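PDB 3EYP: putative alpha-L-fucosidase from Bacteroides thetaiotaomicron, which probably hydrolyses terminal alpha-L-fucosidic bonds, releasing L-fucose from glycans. Local coordinates for residues 215-221 with 239-243; 378-384 with 421-427; 393-398 with 413-419. All blocks are in the same frame, centred on the assembly; numbering follows the deposited sequence. Where two conformers were deposited one is given.

Overall arrangement
Contact 1 belongs to the alpha-L-fucosidase region, whereas contacts 2 and 3 belong to the F5/8 type C region, and the three meet where these two parts pack together. The centres of contacts 1 and 2 lie about 17 Å apart, those of contacts 1 and 3 about 14 Å, and those of contacts 2 and 3 about 11 Å. D218 of contact 1 joins its OD1 to NZ of K416 in contact 3 by a 2.7 Å salt bridge and packs its other oxygen on the W423 indole of contact 2. Within the sandwich, I383 meets W396 and I419. In sequence contact 3 falls between the strands of contact 2, whose K422 bonds a glycerol, probably from the crystallisation liquor.

Contact 1 of 3, residues 215-221 with 239-243; sequences EAGDPCW and LNEGM
N240 of helix 236-240 and E241 next to it take part in three hydrogen bonds with the loop 215-221. The amide ND2 of N240 gives a proton to O of E215 at 2.9 Å, lying in the plane of that carbonyl. It reaches there because CG stands anti to the backbone N (chi1 -173°), and ND2 also bonds M209 O. The backbone O of N240 accepts from N of G217, and O of E241 takes N of W221 at 2.7 Å in a nearly straight bond (168°). Weaker CA-H...O contacts fill in between, from CA of C220 to O of E241 and from CA of E241 to O of P219 (3.2 Å).

Packing explains the glycines. A side chain at G217 would run into CG of E241 and O of N240, and one at G242 into O of W221. The aliphatic part of E241 instead passes P219 O, with CG 3.2 Å from it. A water that accepts from N of D218 lies 3.0 Å from OE2 of E241, while the D218 carboxylate itself pairs with K416.

G242 leaves helical geometry with positive phi (74°), a conformation that glycine adopts readily. The arrangement is a glycine-terminated helix end held against a cis-proline loop, whose P219 and W221 face the F5/8 type C part of the chain.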
loop_
_atom_site.group_PDB
_atom_site.type_symbol
_atom_site.label_atom_id
_atom_site.label_comp_id
_atom_site.label_asym_id
_atom_site.label_seq_id
_atom_site.Cartn_x
_atom_site.Cartn_y
_atom_site.Cartn_z
ATOM N N GLU A 215 -5.461 -9.162 0.739
ATOM C CA GLU A 215 -6.078 -9.326 2.058
ATOM C C GLU A 215 -5.070 -9.232 3.193
ATOM O O GLU A 215 -4.422 -10.206 3.551
ATOM C CB GLU A 215 -6.765 -10.692 2.155
ATOM C CG GLU A 215 -7.908 -10.962 1.170
ATOM C CD GLU A 215 -8.403 -12.385 1.300
ATOM O OE1 GLU A 215 -8.277 -12.915 2.421
ATOM O OE2 GLU A 215 -8.894 -12.970 0.307
ATOM N N ALA A 216 -4.937 -8.054 3.755
ATOM C CA ALA A 216 -4.181 -7.902 4.996
ATOM C C ALA A 216 -5.038 -8.512 6.160
ATOM O O ALA A 216 -6.257 -8.703 6.025
ATOM C CB ALA A 216 -3.877 -6.438 5.224
ATOM N N GLY A 217 -4.407 -8.793 7.294
ATOM C CA GLY A 217 -5.080 -9.413 8.406
ATOM C C GLY A 217 -6.058 -8.524 9.140
ATOM O O GLY A 217 -6.069 -7.271 8.993
ATOM N N ASP A 218 -6.868 -9.184 9.961
ATOM C CA ASP A 218 -7.714 -8.457 10.934
ATOM C C ASP A 218 -7.448 -9.139 12.275
ATOM O O ASP A 218 -7.871 -10.275 12.501
ATOM C CB ASP A 218 -9.170 -8.497 10.494
ATOM C CG ASP A 218 -10.090 -7.787 11.419
ATOM O OD1 ASP A 218 -11.299 -7.746 11.115
ATOM O OD2 ASP A 218 -9.642 -7.313 12.475
ATOM N N PRO A 219 -6.680 -8.500 13.156
ATOM C CA PRO A 219 -6.085 -7.192 13.017
ATOM C C PRO A 219 -4.866 -7.234 12.119
ATOM O O PRO A 219 -4.350 -8.288 11.773
ATOM C CB PRO A 219 -5.628 -6.858 14.430
ATOM C CG PRO A 219 -5.313 -8.241 15.007
ATOM C CD PRO A 219 -6.370 -9.119 14.461
ATOM N N CYS A 220 -4.424 -6.036 11.775
ATOM C CA CYS A 220 -3.161 -5.857 11.120
ATOM C C CYS A 220 -2.416 -4.720 11.815
ATOM O O CYS A 220 -2.710 -3.566 11.593
ATOM C CB CYS A 220 -3.382 -5.547 9.622
ATOM S SG CYS A 220 -1.823 -5.345 8.708
ATOM N N TRP A 221 -1.425 -5.072 12.617
ATOM C CA TRP A 221 -0.598 -4.079 13.310
ATOM C C TRP A 221 0.547 -3.614 12.423
ATOM O O TRP A 221 1.025 -4.357 11.530
ATOM C CB TRP A 221 -0.037 -4.626 14.627
ATOM C CG TRP A 221 -1.053 -5.308 15.462
ATOM C CD1 TRP A 221 -1.267 -6.648 15.526
ATOM C CD2 TRP A 221 -2.047 -4.701 16.307
ATOM N NE1 TRP A 221 -2.310 -6.913 16.370
ATOM C CE2 TRP A 221 -2.797 -5.747 16.875
ATOM C CE3 TRP A 221 -2.355 -3.389 16.665
ATOM C CZ2 TRP A 221 -3.860 -5.516 17.748
ATOM C CZ3 TRP A 221 -3.421 -3.164 17.557
ATOM C CH2 TRP A 221 -4.141 -4.213 18.083
ATOM N N LEU A 239 3.328 -11.787 9.482
ATOM C CA LEU A 239 3.383 -10.840 8.384
ATOM C C LEU A 239 2.024 -10.259 8.124
ATOM O O LEU A 239 1.877 -9.076 7.894
ATOM C CB LEU A 239 3.956 -11.489 7.117
ATOM C CG LEU A 239 5.447 -11.874 7.074
ATOM C CD1 LEU A 239 5.811 -12.489 5.732
ATOM C CD2 LEU A 239 6.306 -10.655 7.322
ATOM N N ASN A 240 1.029 -11.118 8.092
ATOM C CA ASN A 240 -0.316 -10.731 7.669
ATOM C C ASN A 240 -1.044 -9.882 8.764
ATOM O O ASN A 240 -1.759 -8.955 8.466
ATOM C CB ASN A 240 -1.140 -11.981 7.307
ATOM C CG ASN A 240 -2.472 -11.674 6.709
ATOM O OD1 ASN A 240 -3.509 -11.922 7.356
ATOM N ND2 ASN A 240 -2.491 -11.173 5.419
ATOM N N GLU A 241 -0.866 -10.284 10.013
ATOM C CA GLU A 241 -1.484 -9.611 11.192
ATOM C C GLU A 241 -0.556 -8.699 11.940
ATOM O O GLU A 241 -0.970 -7.779 12.641
ATOM C CB GLU A 241 -2.092 -10.641 12.145
ATOM C CG GLU A 241 -3.286 -11.341 11.462
ATOM C CD GLU A 241 -4.063 -12.348 12.301
ATOM O OE1 GLU A 241 -3.881 -12.355 13.534
ATOM O OE2 GLU A 241 -4.849 -13.129 11.693
ATOM N N GLY A 242 0.711 -9.041 11.875
ATOM C CA GLY A 242 1.710 -8.359 12.598
ATOM C C GLY A 242 1.545 -8.789 14.053
ATOM O O GLY A 242 0.876 -9.762 14.335
ATOM N N MET A 243 2.211 -8.070 14.930
ATOM C CA MET A 243 2.133 -8.335 16.385
ATOM C C MET A 243 2.078 -7.028 17.187
ATOM O O MET A 243 2.875 -6.097 16.967
ATOM C CB MET A 243 3.356 -9.170 16.860
ATOM C CG MET A 243 3.762 -10.424 16.014
ATOM S SD MET A 243 5.377 -11.106 16.427
ATOM C CE MET A 243 5.734 -11.962 14.864
HETATM O O HOH W 1 -6.769 -12.053 9.712
#

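Contact 2 of 3, residues 378-384 with 421-427; sequences FDCLMIE and HKWIVRL
The F378 ring and the L427 side chain meet at a slant, methyl CD1 of L427 coming within 3.9 Å of CE1 of F378. The flat carboxylate of E384 is met by NZ of K422 on the anti side of OE2, 29° out of its plane, in a 3.0 Å salt bridge; its OE1 turns to T450. The W423 indole projects off the pair, so that across the strands CB alone does the touching, 4.0 Å from CG2 of I383.

Between these groups the strands run antiparallel. L381 with V425 and I383 with W423 are hydrogen-bonded pairs, the V425 N to L381 O bond being 2.7 Å; C380 with R426 and M382 with I424 are non-hydrogen-bonded. L381 sets CD1 beside CB of V425 (3.7 Å), the two branched chains pointing the same way, and its CD2 meets CD2 of L427. On the other face SG of C380 touches CG2 of I424, and SD of M382 lies 3.6 Å from CD of K422. The lysine chain bends twice, at chi3 (-56°) and chi4 (-87°), which lays its methylenes on the thioether while bringing NZ back to E384. D379 and C380 form a classic bulge opposite Y454 of the neighbouring strand.

Chemically the contact is a greasy middle with charge at its margins: L381, I383 and V425 line the sandwich interior, I424 packs on helix 275-283, and the buried K422 would probably owe much of its charge balance to E384, while a glycerol, probably from the crystallisation liquor, also takes a hydrogen bond from NZ.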
loop_
_atom_site.group_PDB
_atom_site.type_symbol
_atom_site.label_atom_id
_atom_site.label_comp_id
_atom_site.label_asym_id
_atom_site.label_seq_id
_atom_site.Cartn_x
_atom_site.Cartn_y
_atom_site.Cartn_z
ATOM N N PHE A 378 -27.072 3.967 7.529
ATOM C CA PHE A 378 -25.660 3.696 7.131
ATOM C C PHE A 378 -25.319 2.218 7.057
ATOM O O PHE A 378 -25.927 1.379 7.706
ATOM C CB PHE A 378 -24.665 4.466 8.014
ATOM C CG PHE A 378 -24.627 3.996 9.458
ATOM C CD1 PHE A 378 -23.670 3.095 9.880
ATOM C CD2 PHE A 378 -25.547 4.480 10.381
ATOM C CE1 PHE A 378 -23.634 2.654 11.209
ATOM C CE2 PHE A 378 -25.531 4.050 11.701
ATOM C CZ PHE A 378 -24.572 3.130 12.122
ATOM N N ASP A 379 -24.277 1.941 6.279
ATOM C CA ASP A 379 -23.816 0.582 6.036
ATOM C C ASP A 379 -22.270 0.454 5.937
ATOM O O ASP A 379 -21.747 -0.487 5.391
ATOM C CB ASP A 379 -24.474 0.028 4.758
ATOM C CG ASP A 379 -24.119 0.817 3.486
ATOM O OD1 ASP A 379 -23.312 1.781 3.539
ATOM O OD2 ASP A 379 -24.682 0.478 2.398
ATOM N N CYS A 380 -21.588 1.444 6.475
ATOM C CA CYS A 380 -20.117 1.528 6.455
ATOM C C CYS A 380 -19.692 2.510 7.536
ATOM O O CYS A 380 -20.398 3.454 7.807
ATOM C CB CYS A 380 -19.646 2.044 5.065
ATOM S SG CYS A 380 -17.865 2.008 4.843
ATOM N N LEU A 381 -18.561 2.244 8.165
ATOM C CA LEU A 381 -17.947 3.161 9.107
ATOM C C LEU A 381 -16.426 3.045 9.039
ATOM O O LEU A 381 -15.864 2.057 8.522
ATOM C CB LEU A 381 -18.421 2.976 10.556
ATOM C CG LEU A 381 -18.223 1.603 11.204
ATOM C CD1 LEU A 381 -16.789 1.458 11.771
ATOM C CD2 LEU A 381 -19.301 1.297 12.252
ATOM N N MET A 382 -15.806 4.110 9.531
ATOM C CA MET A 382 -14.343 4.295 9.460
ATOM C C MET A 382 -13.834 5.047 10.683
ATOM O O MET A 382 -14.488 5.947 11.234
ATOM C CB MET A 382 -13.990 5.112 8.215
ATOM C CG MET A 382 -12.463 5.377 7.972
ATOM S SD MET A 382 -12.172 5.968 6.221
ATOM C CE MET A 382 -12.678 7.640 6.382
ATOM N N ILE A 383 -12.645 4.660 11.088
ATOM C CA ILE A 383 -12.003 5.215 12.248
ATOM C C ILE A 383 -10.497 5.300 11.969
ATOM O O ILE A 383 -9.927 4.403 11.352
ATOM C CB ILE A 383 -12.364 4.344 13.510
ATOM C CG1 ILE A 383 -11.930 5.016 14.811
ATOM C CG2 ILE A 383 -11.776 2.917 13.466
ATOM C CD1 ILE A 383 -12.637 4.385 15.987
ATOM N N GLU A 384 -9.913 6.419 12.372
ATOM C CA GLU A 384 -8.487 6.762 12.138
ATOM C C GLU A 384 -7.790 7.245 13.389
ATOM O O GLU A 384 -8.212 8.179 14.045
ATOM C CB GLU A 384 -8.353 7.844 11.053
ATOM C CG GLU A 384 -8.977 7.448 9.730
ATOM C CD GLU A 384 -9.037 8.589 8.720
ATOM O OE1 GLU A 384 -8.765 9.757 9.061
ATOM O OE2 GLU A 384 -9.358 8.319 7.554
ATOM N N HIS A 421 -3.870 3.497 11.061
ATOM C CA HIS A 421 -4.036 4.555 10.059
ATOM C C HIS A 421 -5.448 4.746 9.657
ATOM O O HIS A 421 -5.962 5.858 9.495
ATOM C CB HIS A 421 -3.156 4.262 8.783
ATOM C CG HIS A 421 -3.290 5.303 7.729
ATOM N ND1 HIS A 421 -3.871 5.043 6.507
ATOM C CD2 HIS A 421 -2.946 6.617 7.714
ATOM C CE1 HIS A 421 -3.857 6.146 5.775
ATOM N NE2 HIS A 421 -3.288 7.106 6.477
ATOM N N LYS A 422 -6.096 3.633 9.466
ATOM C CA LYS A 422 -7.477 3.620 8.981
ATOM C C LYS A 422 -8.010 2.210 9.168
ATOM O O LYS A 422 -7.286 1.238 8.976
ATOM C CB LYS A 422 -7.545 3.991 7.499
ATOM C CG LYS A 422 -8.969 4.243 6.984
ATOM C CD LYS A 422 -8.965 4.437 5.411
ATOM C CE LYS A 422 -8.059 5.513 5.026
ATOM N NZ LYS A 422 -8.698 6.886 5.044
ATOM N N TRP A 423 -9.257 2.136 9.638
ATOM C CA TRP A 423 -9.956 0.882 9.704
ATOM C C TRP A 423 -11.364 1.117 9.213
ATOM O O TRP A 423 -12.067 2.021 9.709
ATOM C CB TRP A 423 -9.941 0.248 11.113
ATOM C CG TRP A 423 -10.038 -1.222 10.989
ATOM C CD1 TRP A 423 -11.161 -1.946 10.781
ATOM C CD2 TRP A 423 -8.954 -2.116 10.910
ATOM N NE1 TRP A 423 -10.852 -3.291 10.637
ATOM C CE2 TRP A 423 -9.487 -3.414 10.705
ATOM C CE3 TRP A 423 -7.577 -1.966 10.988
ATOM C CZ2 TRP A 423 -8.689 -4.525 10.573
ATOM C CZ3 TRP A 423 -6.764 -3.137 10.909
ATOM C CH2 TRP A 423 -7.327 -4.358 10.666
ATOM N N ILE A 424 -11.743 0.356 8.191
ATOM C CA ILE A 424 -13.115 0.449 7.641
ATOM C C ILE A 424 -13.891 -0.771 8.020
ATOM O O ILE A 424 -13.358 -1.886 8.027
ATOM C CB ILE A 424 -13.076 0.552 6.080
ATOM C CG1 ILE A 424 -12.393 1.876 5.644
ATOM C CG2 ILE A 424 -14.511 0.332 5.458
ATOM C CD1 ILE A 424 -12.012 1.927 4.150
ATOM N N VAL A 425 -15.156 -0.574 8.333
ATOM C CA VAL A 425 -16.054 -1.700 8.543
ATOM C C VAL A 425 -17.270 -1.517 7.648
ATOM O O VAL A 425 -17.787 -0.407 7.494
ATOM C CB VAL A 425 -16.476 -1.841 10.038
ATOM C CG1 VAL A 425 -17.703 -2.789 10.153
ATOM C CG2 VAL A 425 -15.277 -2.372 10.853
ATOM N N ARG A 426 -17.632 -2.591 6.977
ATOM C CA ARG A 426 -18.853 -2.632 6.206
ATOM C C ARG A 426 -19.844 -3.543 6.937
ATOM O O ARG A 426 -19.460 -4.538 7.576
ATOM C CB ARG A 426 -18.611 -3.172 4.793
ATOM C CG ARG A 426 -17.750 -2.299 3.908
ATOM C CD ARG A 426 -17.541 -2.968 2.619
ATOM N NE ARG A 426 -16.538 -3.994 2.821
ATOM C CZ ARG A 426 -16.109 -4.801 1.868
ATOM N NH1 ARG A 426 -16.602 -4.661 0.640
ATOM N NH2 ARG A 426 -15.167 -5.703 2.149
ATOM N N LEU A 427 -21.107 -3.188 6.815
ATOM C CA LEU A 427 -22.149 -3.739 7.680
ATOM C C LEU A 427 -23.475 -3.681 6.994
ATOM O O LEU A 427 -23.720 -2.798 6.175
ATOM C CB LEU A 427 -22.234 -2.923 8.983
ATOM C CG LEU A 427 -22.422 -1.388 8.910
ATOM C CD1 LEU A 427 -23.731 -0.936 9.624
ATOM C CD2 LEU A 427 -21.221 -0.630 9.438
#

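Contact 3 of 3, residues 393-398 with 413-419; sequences TTKWSV and ATDKQAI
W396 buries more surface than any other residue here, gripped between K416 and I419. CB of K416 sits over one face, 3.6 Å from the centroid of the five-membered ring, and CD1 of I419 over the opposite face, both CH-pi contacts. At the edge NE1 gives its proton to O of A418 at 3.0 Å; the oxygen is near the ring plane, although NE1 stands well above the plane of that carbonyl. With CG set between the backbone N and the carbonyl carbon (chi1 59°), the indole folds in over the loop, its faces suited to the aliphatic chains of K416 and I419 and its N-H to A418 O. With an alanine in place of W396, A418 O is likely to lose its donor and a gap to open between K416 and I419.

K416 also pairs with W396 through the backbone, each N bonding the other's O, the W396 N to K416 O bond being 2.9 Å. D415 and K416 both face W396 in a G1 bulge, D415 taking the positive phi (56°). Its N bonds OG of S397 at 3.0 Å, and S397 OG also bonds Q440. I419 lays CD1 against CG2 of T393 at 3.9 Å, and a water joins T393 O to I419 N.

A single antiparallel bridge with a G1 bulge thus fastens a loop to strand 393-401, burying W396 against I383 inside the beta-sandwich typical of F5/8 type C domains.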
loop_
_atom_site.group_PDB
_atom_site.type_symbol
_atom_site.label_atom_id
_atom_site.label_comp_id
_atom_site.label_asym_id
_atom_site.label_seq_id
_atom_site.Cartn_x
_atom_site.Cartn_y
_atom_site.Cartn_z
ATOM N N THR A 393 -5.169 2.372 21.077
ATOM C CA THR A 393 -6.420 1.574 21.269
ATOM C C THR A 393 -6.269 0.155 20.745
ATOM O O THR A 393 -5.676 -0.084 19.679
ATOM C CB THR A 393 -7.627 2.293 20.620
ATOM O OG1 THR A 393 -7.776 3.589 21.266
ATOM C CG2 THR A 393 -8.882 1.444 20.720
ATOM N N THR A 394 -6.785 -0.799 21.533
ATOM C CA THR A 394 -6.662 -2.205 21.207
ATOM C C THR A 394 -7.933 -2.997 21.261
ATOM O O THR A 394 -7.935 -4.176 20.933
ATOM C CB THR A 394 -5.624 -2.940 22.091
ATOM O OG1 THR A 394 -6.000 -2.836 23.479
ATOM C CG2 THR A 394 -4.219 -2.389 21.879
ATOM N N LYS A 395 -9.020 -2.348 21.650
ATOM C CA LYS A 395 -10.333 -2.976 21.514
ATOM C C LYS A 395 -11.376 -1.899 21.383
ATOM O O LYS A 395 -11.307 -0.883 22.087
ATOM C CB LYS A 395 -10.573 -3.902 22.733
ATOM C CG LYS A 395 -11.851 -4.673 22.686
ATOM C CD LYS A 395 -11.969 -5.567 23.921
ATOM C CE LYS A 395 -13.382 -6.143 24.033
ATOM N NZ LYS A 395 -13.614 -6.652 25.448
ATOM N N TRP A 396 -12.262 -2.070 20.423
ATOM C CA TRP A 396 -13.325 -1.113 20.156
ATOM C C TRP A 396 -14.554 -1.719 19.507
ATOM O O TRP A 396 -14.502 -2.761 18.785
ATOM C CB TRP A 396 -12.829 0.081 19.319
ATOM C CG TRP A 396 -12.243 -0.284 17.972
ATOM C CD1 TRP A 396 -10.999 -0.750 17.729
ATOM C CD2 TRP A 396 -12.886 -0.183 16.711
ATOM N NE1 TRP A 396 -10.817 -0.942 16.381
ATOM C CE2 TRP A 396 -11.979 -0.621 15.742
ATOM C CE3 TRP A 396 -14.158 0.218 16.306
ATOM C CZ2 TRP A 396 -12.296 -0.663 14.376
ATOM C CZ3 TRP A 396 -14.468 0.165 14.966
ATOM C CH2 TRP A 396 -13.536 -0.262 14.022
ATOM N N SER A 397 -15.667 -1.074 19.804
ATOM C CA SER A 397 -16.974 -1.481 19.246
ATOM C C SER A 397 -17.815 -0.271 18.920
ATOM O O SER A 397 -17.601 0.809 19.429
ATOM C CB SER A 397 -17.756 -2.352 20.196
ATOM O OG SER A 397 -16.971 -3.377 20.717
ATOM N N VAL A 398 -18.758 -0.497 18.029
ATOM C CA VAL A 398 -19.738 0.500 17.667
ATOM C C VAL A 398 -21.157 -0.101 17.774
ATOM O O VAL A 398 -21.436 -1.230 17.382
ATOM C CB VAL A 398 -19.447 1.131 16.239
ATOM C CG1 VAL A 398 -20.456 2.262 15.908
ATOM C CG2 VAL A 398 -17.975 1.665 16.126
ATOM N N ALA A 413 -18.798 -4.863 13.817
ATOM C CA ALA A 413 -18.059 -3.826 14.538
ATOM C C ALA A 413 -18.108 -4.004 16.032
ATOM O O ALA A 413 -18.283 -3.041 16.766
ATOM C CB ALA A 413 -18.571 -2.402 14.159
ATOM N N THR A 414 -17.934 -5.255 16.433
ATOM C CA THR A 414 -17.864 -5.677 17.828
ATOM C C THR A 414 -16.529 -6.311 18.219
ATOM O O THR A 414 -16.053 -7.265 17.634
ATOM C CB THR A 414 -18.971 -6.672 18.089
ATOM O OG1 THR A 414 -20.218 -6.116 17.660
ATOM C CG2 THR A 414 -19.032 -7.060 19.593
ATOM N N ASP A 415 -15.932 -5.715 19.241
ATOM C CA ASP A 415 -14.696 -6.197 19.820
ATOM C C ASP A 415 -13.629 -6.292 18.744
ATOM O O ASP A 415 -12.870 -7.277 18.665
ATOM C CB ASP A 415 -14.962 -7.560 20.481
ATOM C CG ASP A 415 -15.940 -7.464 21.677
ATOM O OD1 ASP A 415 -16.008 -6.382 22.317
ATOM O OD2 ASP A 415 -16.652 -8.470 21.931
ATOM N N LYS A 416 -13.589 -5.228 17.932
ATOM C CA LYS A 416 -12.518 -4.999 16.971
ATOM C C LYS A 416 -11.252 -4.670 17.729
ATOM O O LYS A 416 -11.278 -4.285 18.878
ATOM C CB LYS A 416 -12.868 -3.907 15.975
ATOM C CG LYS A 416 -14.114 -4.183 15.142
ATOM C CD LYS A 416 -14.123 -5.540 14.613
ATOM C CE LYS A 416 -13.252 -5.704 13.395
ATOM N NZ LYS A 416 -13.058 -7.178 13.086
ATOM N N GLN A 417 -10.115 -4.906 17.097
ATOM C CA GLN A 417 -8.846 -4.706 17.799
ATOM C C GLN A 417 -8.027 -3.488 17.361
ATOM O O GLN A 417 -8.003 -2.474 18.067
ATOM C CB GLN A 417 -8.020 -5.953 17.705
ATOM C CG GLN A 417 -8.592 -7.123 18.427
ATOM C CD GLN A 417 -7.675 -8.320 18.282
ATOM O OE1 GLN A 417 -6.510 -8.301 18.694
ATOM N NE2 GLN A 417 -8.178 -9.341 17.690
ATOM N N ALA A 418 -7.392 -3.584 16.184
ATOM C CA ALA A 418 -6.574 -2.444 15.656
ATOM C C ALA A 418 -7.404 -1.338 15.082
ATOM O O ALA A 418 -8.522 -1.525 14.587
ATOM C CB ALA A 418 -5.550 -2.914 14.574
ATOM N N ILE A 419 -6.800 -0.161 15.161
ATOM C CA ILE A 419 -7.202 0.962 14.385
ATOM C C ILE A 419 -6.106 1.411 13.443
ATOM O O ILE A 419 -6.231 1.303 12.228
ATOM C CB ILE A 419 -7.665 2.156 15.225
ATOM C CG1 ILE A 419 -8.856 1.770 16.135
ATOM C CG2 ILE A 419 -8.090 3.234 14.269
ATOM C CD1 ILE A 419 -9.329 2.894 17.119
HETATM O O HOH W 2 -4.603 0.676 17.102
HETATM O O HOH W 3 -5.898 -6.397 21.038
HETATM O O HOH W 4 -21.285 -3.697 18.304
#